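CMP-sialic acid transporter 1 (Zea mays, PDB 6I1R) probably carries CMP-sialic acid from the cytoplasm into the Golgi in exchange for CMP, and binds CMP. Local coordinates at residues 189-192 / 193-197; 231-234 / 235-238; 241-244 / 245-248. The protein carries 5 engineered substitutions. All blocks are in the same frame, centred on the assembly; numbering follows the deposited sequence.

Overall arrangement
All three contacts are local ones, at the start of or within two helices of the nucleotide-sugar transporter fold that are predicted to cross the membrane. Contact 1 comes first in the chain and opens helix 191-216. Contact 2 opens helix 234-256, and contact 3 lies further along that same helix. The centres of contacts 1 and 2 are about 29 Å apart. Contact 3 sits between them, its centre about 16 Å from contact 1 and about 15 Å from contact 2. It also joins the two helices, since N195 ND2 packs 4.0 Å from L248 CD2. The side chain of L243 in contact 3 is about 7 Å from the bound CMP, so this contact lies near the nucleotide pocket.

Contact 1. Residues 189-192 / 193-197; sequences DSLY and WQNVQ
At the N-terminal turn of helix 191-216, S190 at the N-cap position meets Q194 and W193. S190 O accepts from Q194 N at 3.0 Å and takes a weak bond from W193 N. N195 N continues the helix, donating to L191 O at 2.9 Å. D189 lies beside W193, the two side chains pointing the same way. D189 OD2 meets the indole edge in plane, 3.3 Å from W193 CD1, while the carboxylate is turned 40° from the ring. OD2 is bonded by T66 N, and S190 OG pairs with E56. Q197 NE2 lies above one indole face, toward its rim. Q197 NE2 donates to W193 O at 2.7 Å, nearly straight at the hydrogen but from above the carbonyl plane. Q197 N reaches the same oxygen from the opposite side of that plane. K255 NZ is held by D189 O and Q194 OE1, while Q194 NE2 bonds M184 O and N195 OD1 bonds S251. The buried polar side chains of D189, S190, Q194 and N195 thus all find partners in other parts of the chain, which ties this helix start to its surroundings by hydrogen bonds.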
loop_
_atom_site.group_PDB
_atom_site.type_symbol
_atom_site.label_atom_id
_atom_site.label_comp_id
_atom_site.label_asym_id
_atom_site.label_seq_id
_atom_site.Cartn_x
_atom_site.Cartn_y
_atom_site.Cartn_z
ATOM N N ASP B 189 -25.266 33.032 -2.820
ATOM C CA ASP B 189 -24.710 32.797 -4.158
ATOM C C ASP B 189 -25.177 31.432 -4.679
ATOM O O ASP B 189 -25.852 30.679 -3.973
ATOM C CB ASP B 189 -23.179 32.895 -4.142
ATOM C CG ASP B 189 -22.635 34.288 -4.418
ATOM O OD1 ASP B 189 -23.356 35.270 -4.148
ATOM O OD2 ASP B 189 -21.487 34.380 -4.894
ATOM N N SER B 190 -24.812 31.134 -5.925
ATOM C CA SER B 190 -25.148 29.864 -6.565
ATOM C C SER B 190 -24.241 28.751 -6.030
ATOM O O SER B 190 -23.032 28.936 -5.899
ATOM C CB SER B 190 -25.039 29.973 -8.065
ATOM O OG SER B 190 -25.450 28.767 -8.693
ATOM N N LEU B 191 -24.834 27.593 -5.749
ATOM C CA LEU B 191 -24.086 26.422 -5.285
ATOM C C LEU B 191 -22.944 26.117 -6.264
ATOM O O LEU B 191 -21.824 25.812 -5.848
ATOM C CB LEU B 191 -25.043 25.229 -5.169
ATOM C CG LEU B 191 -24.418 23.913 -4.703
ATOM C CD1 LEU B 191 -23.776 24.069 -3.332
ATOM C CD2 LEU B 191 -25.451 22.797 -4.680
ATOM N N TYR B 192 -23.238 26.224 -7.556
ATOM C CA TYR B 192 -22.309 25.818 -8.608
ATOM C C TYR B 192 -21.153 26.821 -8.724
ATOM O O TYR B 192 -20.053 26.438 -9.116
ATOM C CB TYR B 192 -23.052 25.657 -9.937
ATOM C CG TYR B 192 -24.246 24.737 -9.881
ATOM C CD1 TYR B 192 -24.129 23.443 -9.398
ATOM C CD2 TYR B 192 -25.496 25.156 -10.310
ATOM C CE1 TYR B 192 -25.219 22.591 -9.341
ATOM C CE2 TYR B 192 -26.597 24.316 -10.260
ATOM C CZ TYR B 192 -26.459 23.028 -9.773
ATOM O OH TYR B 192 -27.537 22.191 -9.719
ATOM N N TRP B 193 -21.394 28.089 -8.395
ATOM C CA TRP B 193 -20.326 29.103 -8.410
ATOM C C TRP B 193 -19.471 28.982 -7.142
ATOM O O TRP B 193 -18.265 29.237 -7.179
ATOM C CB TRP B 193 -20.909 30.514 -8.580
ATOM C CG TRP B 193 -19.944 31.622 -8.281
ATOM C CD1 TRP B 193 -20.075 32.578 -7.315
ATOM C CD2 TRP B 193 -18.692 31.889 -8.939
ATOM N NE1 TRP B 193 -19.000 33.424 -7.333
ATOM C CE2 TRP B 193 -18.132 33.026 -8.315
ATOM C CE3 TRP B 193 -17.991 31.287 -9.991
ATOM C CZ2 TRP B 193 -16.909 33.565 -8.710
ATOM C CZ3 TRP B 193 -16.781 31.820 -10.381
ATOM C CH2 TRP B 193 -16.250 32.944 -9.748
ATOM N N GLN B 194 -20.090 28.598 -6.029
ATOM C CA GLN B 194 -19.356 28.390 -4.780
ATOM C C GLN B 194 -18.442 27.167 -4.944
ATOM O O GLN B 194 -17.261 27.211 -4.586
ATOM C CB GLN B 194 -20.333 28.260 -3.610
ATOM C CG GLN B 194 -21.074 29.557 -3.305
ATOM C CD GLN B 194 -22.086 29.423 -2.193
ATOM O OE1 GLN B 194 -22.862 28.472 -2.140
ATOM N NE2 GLN B 194 -22.100 30.399 -1.298
ATOM N N ASN B 195 -18.989 26.097 -5.516
ATOM C CA ASN B 195 -18.210 24.906 -5.849
ATOM C C ASN B 195 -17.028 25.285 -6.750
ATOM O O ASN B 195 -15.901 24.873 -6.491
ATOM C CB ASN B 195 -19.065 23.840 -6.541
ATOM C CG ASN B 195 -20.068 23.179 -5.620
ATOM O OD1 ASN B 195 -20.031 23.375 -4.408
ATOM N ND2 ASN B 195 -20.968 22.394 -6.188
ATOM N N VAL B 196 -17.291 26.065 -7.800
ATOM C CA VAL B 196 -16.262 26.369 -8.810
ATOM C C VAL B 196 -15.062 27.044 -8.132
ATOM O O VAL B 196 -13.922 26.711 -8.447
ATOM C CB VAL B 196 -16.823 27.219 -9.969
ATOM C CG1 VAL B 196 -15.725 27.943 -10.739
ATOM C CG2 VAL B 196 -17.668 26.382 -10.920
ATOM N N GLN B 197 -15.312 27.970 -7.209
ATOM C CA GLN B 197 -14.226 28.667 -6.509
ATOM C C GLN B 197 -13.534 27.701 -5.541
ATOM O O GLN B 197 -12.302 27.623 -5.492
ATOM C CB GLN B 197 -14.751 29.862 -5.711
ATOM C CG GLN B 197 -15.481 30.907 -6.538
ATOM C CD GLN B 197 -16.372 31.743 -5.655
ATOM O OE1 GLN B 197 -15.924 32.688 -5.006
ATOM N NE2 GLN B 197 -17.643 31.381 -5.603
#

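Contact 2. Residues 231-234 / 235-238; sequences GYSI and TTWM
S233 is the N-cap of helix 234-256, and its hydroxyl meets T236 three residues on, at the first turn. S233 OG and T236 OG1 share a hydrogen bond of 2.7 Å, in which either may be the donor. S233 chi1 of 54° sets OG between its backbone N and carbonyl carbon, where it meets T236 OG1. T236 OG1 also lies 3.0 Å from S233 N. The main-chain oxygens of the turn are taken up by the helix: S233 O accepts from W237 N at 3.3 Å. I234 O accepts from M238 N at 2.8 Å. The hydroxyl of Y232 has its partner outside the turn, in T36 OG1. The Y232 side chain crosses that of T236 at about a right angle. Y232 also meets the indole of W237 obliquely, the ring planes 53° apart and the ring centroids 5.4 Å from each other. I37 and L40 of helix 37-59 pack against the Y232 side chain, and F229 meets the W237 ring edge-to-face. S150 of the second subunit packs against S233 and I234, so this helix start takes part in the subunit interface. The methyl T236 CG2 makes a CH-pi contact over one face of the Y232 ring, 3.7 Å from the ring centroid.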
loop_
_atom_site.group_PDB
_atom_site.type_symbol
_atom_site.label_atom_id
_atom_site.label_comp_id
_atom_site.label_asym_id
_atom_site.label_seq_id
_atom_site.Cartn_x
_atom_site.Cartn_y
_atom_site.Cartn_z
ATOM N N GLY B 231 -1.433 2.439 -13.854
ATOM C CA GLY B 231 -2.129 1.412 -13.077
ATOM C C GLY B 231 -3.637 1.607 -13.031
ATOM O O GLY B 231 -4.336 0.797 -12.413
ATOM N N TYR B 232 -4.148 2.646 -13.692
ATOM C CA TYR B 232 -5.552 3.046 -13.547
ATOM C C TYR B 232 -6.464 2.038 -14.252
ATOM O O TYR B 232 -6.560 2.020 -15.478
ATOM C CB TYR B 232 -5.788 4.457 -14.094
ATOM C CG TYR B 232 -5.696 5.552 -13.063
ATOM C CD1 TYR B 232 -4.481 5.920 -12.508
ATOM C CD2 TYR B 232 -6.832 6.219 -12.633
ATOM C CE1 TYR B 232 -4.397 6.922 -11.554
ATOM C CE2 TYR B 232 -6.765 7.224 -11.682
ATOM C CZ TYR B 232 -5.542 7.579 -11.141
ATOM O OH TYR B 232 -5.471 8.570 -10.205
ATOM N N SER B 233 -7.130 1.209 -13.453
ATOM C CA SER B 233 -8.126 0.270 -13.955
ATOM C C SER B 233 -9.466 0.994 -14.138
ATOM O O SER B 233 -9.565 2.201 -13.901
ATOM C CB SER B 233 -8.260 -0.908 -13.025
ATOM O OG SER B 233 -8.529 -0.474 -11.703
ATOM N N ILE B 234 -10.477 0.254 -14.583
ATOM C CA ILE B 234 -11.854 0.747 -14.586
ATOM C C ILE B 234 -12.268 1.016 -13.134
ATOM O O ILE B 234 -12.773 2.109 -12.833
ATOM C CB ILE B 234 -12.809 -0.239 -15.296
ATOM C CG1 ILE B 234 -12.766 -0.081 -16.821
ATOM C CG2 ILE B 234 -14.231 -0.104 -14.768
ATOM C CD1 ILE B 234 -11.667 -0.868 -17.501
ATOM N N THR B 235 -12.029 0.052 -12.247
ATOM C CA THR B 235 -12.437 0.243 -10.837
ATOM C C THR B 235 -11.776 1.510 -10.294
ATOM O O THR B 235 -12.436 2.274 -9.604
ATOM C CB THR B 235 -12.202 -0.954 -9.898
ATOM O OG1 THR B 235 -10.899 -1.071 -9.326
ATOM C CG2 THR B 235 -12.506 -2.282 -10.533
ATOM N N THR B 236 -10.514 1.767 -10.638
ATOM C CA THR B 236 -9.862 3.004 -10.207
ATOM C C THR B 236 -10.716 4.207 -10.630
ATOM O O THR B 236 -10.937 5.116 -9.834
ATOM C CB THR B 236 -8.439 3.130 -10.763
ATOM O OG1 THR B 236 -7.777 1.869 -10.644
ATOM C CG2 THR B 236 -7.631 4.184 -10.041
ATOM N N TRP B 237 -11.198 4.193 -11.873
ATOM C CA TRP B 237 -12.008 5.297 -12.405
ATOM C C TRP B 237 -13.376 5.348 -11.712
ATOM O O TRP B 237 -13.956 6.431 -11.588
ATOM C CB TRP B 237 -12.158 5.198 -13.929
ATOM C CG TRP B 237 -10.972 5.701 -14.697
ATOM C CD1 TRP B 237 -10.103 4.958 -15.441
ATOM C CD2 TRP B 237 -10.518 7.064 -14.794
ATOM N NE1 TRP B 237 -9.143 5.761 -15.995
ATOM C CE2 TRP B 237 -9.371 7.057 -15.617
ATOM C CE3 TRP B 237 -10.964 8.285 -14.270
ATOM C CZ2 TRP B 237 -8.669 8.224 -15.923
ATOM C CZ3 TRP B 237 -10.269 9.436 -14.574
ATOM C CH2 TRP B 237 -9.137 9.404 -15.390
ATOM N N MET B 238 -13.895 4.197 -11.287
ATOM C CA MET B 238 -15.174 4.164 -10.575
ATOM C C MET B 238 -15.067 4.981 -9.279
ATOM O O MET B 238 -15.967 5.769 -8.979
ATOM C CB MET B 238 -15.608 2.731 -10.245
ATOM C CG MET B 238 -16.292 2.025 -11.404
ATOM S SD MET B 238 -16.663 0.282 -11.059
ATOM C CE MET B 238 -18.155 0.441 -10.080
#

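Contact 3. Residues 241-244 / 245-248; sequences FNLG and STGL
S245 turns its hydroxyl back onto the carbonyl of F241, one helical turn earlier in membrane helix 234-256. F241 O takes two bonds from this one residue. S245 N donates to F241 O at 2.7 Å, nearly in line with the C=O bond. S245 OG donates to F241 O at 2.9 Å, from above the carbonyl plane. The side chain reaches it because OG lies beside its own backbone N (chi1 -59°). T246 N bonds N242 O at 3.1 Å. The T246 hydroxyl sits near two carbonyl oxygens, with OG1 3.2 Å from N242 O and 3.3 Å from L243 O. Its stronger polar partner is Q17 of helix 3-24. The T246 methyl CG2 packs 3.9 Å from N242 ND2. The helical pattern runs on, with L248 N bonding G244 O at 3.1 Å. Further out, N242 packs on L13, S16 and L20 of helix 3-24. L243 rests on I37 and A41 of helix 37-59, while L248 touches V48 and S49 there and Y199 of helix 191-216. The S245 hydroxyl is thus spent on the helix's own backbone, which would lower the cost of placing it in a membrane helix, whereas T246 ties this helix to helix 3-24.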
loop_
_atom_site.group_PDB
_atom_site.type_symbol
_atom_site.label_atom_id
_atom_site.label_comp_id
_atom_site.label_asym_id
_atom_site.label_seq_id
_atom_site.Cartn_x
_atom_site.Cartn_y
_atom_site.Cartn_z
ATOM N N PHE B 241 -14.877 8.844 -9.823
ATOM C CA PHE B 241 -16.221 9.383 -10.019
ATOM C C PHE B 241 -16.993 9.341 -8.695
ATOM O O PHE B 241 -17.637 10.319 -8.317
ATOM C CB PHE B 241 -16.971 8.612 -11.111
ATOM C CG PHE B 241 -16.395 8.725 -12.501
ATOM C CD1 PHE B 241 -15.776 9.891 -12.932
ATOM C CD2 PHE B 241 -16.501 7.670 -13.396
ATOM C CE1 PHE B 241 -15.260 9.991 -14.215
ATOM C CE2 PHE B 241 -15.984 7.772 -14.679
ATOM C CZ PHE B 241 -15.365 8.931 -15.086
ATOM N N ASN B 242 -16.904 8.215 -7.993
ATOM C CA ASN B 242 -17.647 8.027 -6.756
ATOM C C ASN B 242 -17.198 9.047 -5.702
ATOM O O ASN B 242 -18.025 9.538 -4.937
ATOM C CB ASN B 242 -17.504 6.603 -6.213
ATOM C CG ASN B 242 -18.712 6.174 -5.410
ATOM O OD1 ASN B 242 -19.029 4.991 -5.349
ATOM N ND2 ASN B 242 -19.408 7.130 -4.817
ATOM N N LEU B 243 -15.902 9.353 -5.661
ATOM C CA LEU B 243 -15.345 10.313 -4.698
ATOM C C LEU B 243 -15.747 11.739 -5.101
ATOM O O LEU B 243 -15.963 12.604 -4.245
ATOM C CB LEU B 243 -13.821 10.150 -4.659
ATOM C CG LEU B 243 -13.070 11.018 -3.648
ATOM C CD1 LEU B 243 -13.704 10.937 -2.266
ATOM C CD2 LEU B 243 -11.604 10.616 -3.581
ATOM N N GLY B 244 -15.837 11.975 -6.405
ATOM C CA GLY B 244 -16.375 13.218 -6.928
ATOM C C GLY B 244 -17.838 13.398 -6.557
ATOM O O GLY B 244 -18.237 14.453 -6.064
ATOM N N SER B 245 -18.629 12.352 -6.788
ATOM C CA SER B 245 -20.065 12.371 -6.510
ATOM C C SER B 245 -20.319 12.776 -5.054
ATOM O O SER B 245 -20.963 13.791 -4.791
ATOM C CB SER B 245 -20.694 11.035 -6.815
ATOM O OG SER B 245 -20.507 10.682 -8.177
ATOM N N THR B 246 -19.785 11.993 -4.120
ATOM C CA THR B 246 -20.046 12.209 -2.694
ATOM C C THR B 246 -19.620 13.630 -2.301
ATOM O O THR B 246 -20.308 14.288 -1.524
ATOM C CB THR B 246 -19.364 11.138 -1.830
ATOM O OG1 THR B 246 -17.973 11.102 -2.150
ATOM C CG2 THR B 246 -19.966 9.761 -2.020
ATOM N N GLY B 247 -18.513 14.104 -2.870
ATOM C CA GLY B 247 -17.996 15.443 -2.590
ATOM C C GLY B 247 -18.946 16.550 -3.024
ATOM O O GLY B 247 -18.977 17.612 -2.400
ATOM N N LEU B 248 -19.708 16.327 -4.095
ATOM C CA LEU B 248 -20.711 17.308 -4.540
ATOM C C LEU B 248 -21.894 17.309 -3.563
ATOM O O LEU B 248 -22.482 18.360 -3.289
ATOM C CB LEU B 248 -21.181 16.974 -5.961
ATOM C CG LEU B 248 -20.159 17.199 -7.077
ATOM C CD1 LEU B 248 -20.709 16.720 -8.412
ATOM C CD2 LEU B 248 -19.751 18.663 -7.165
#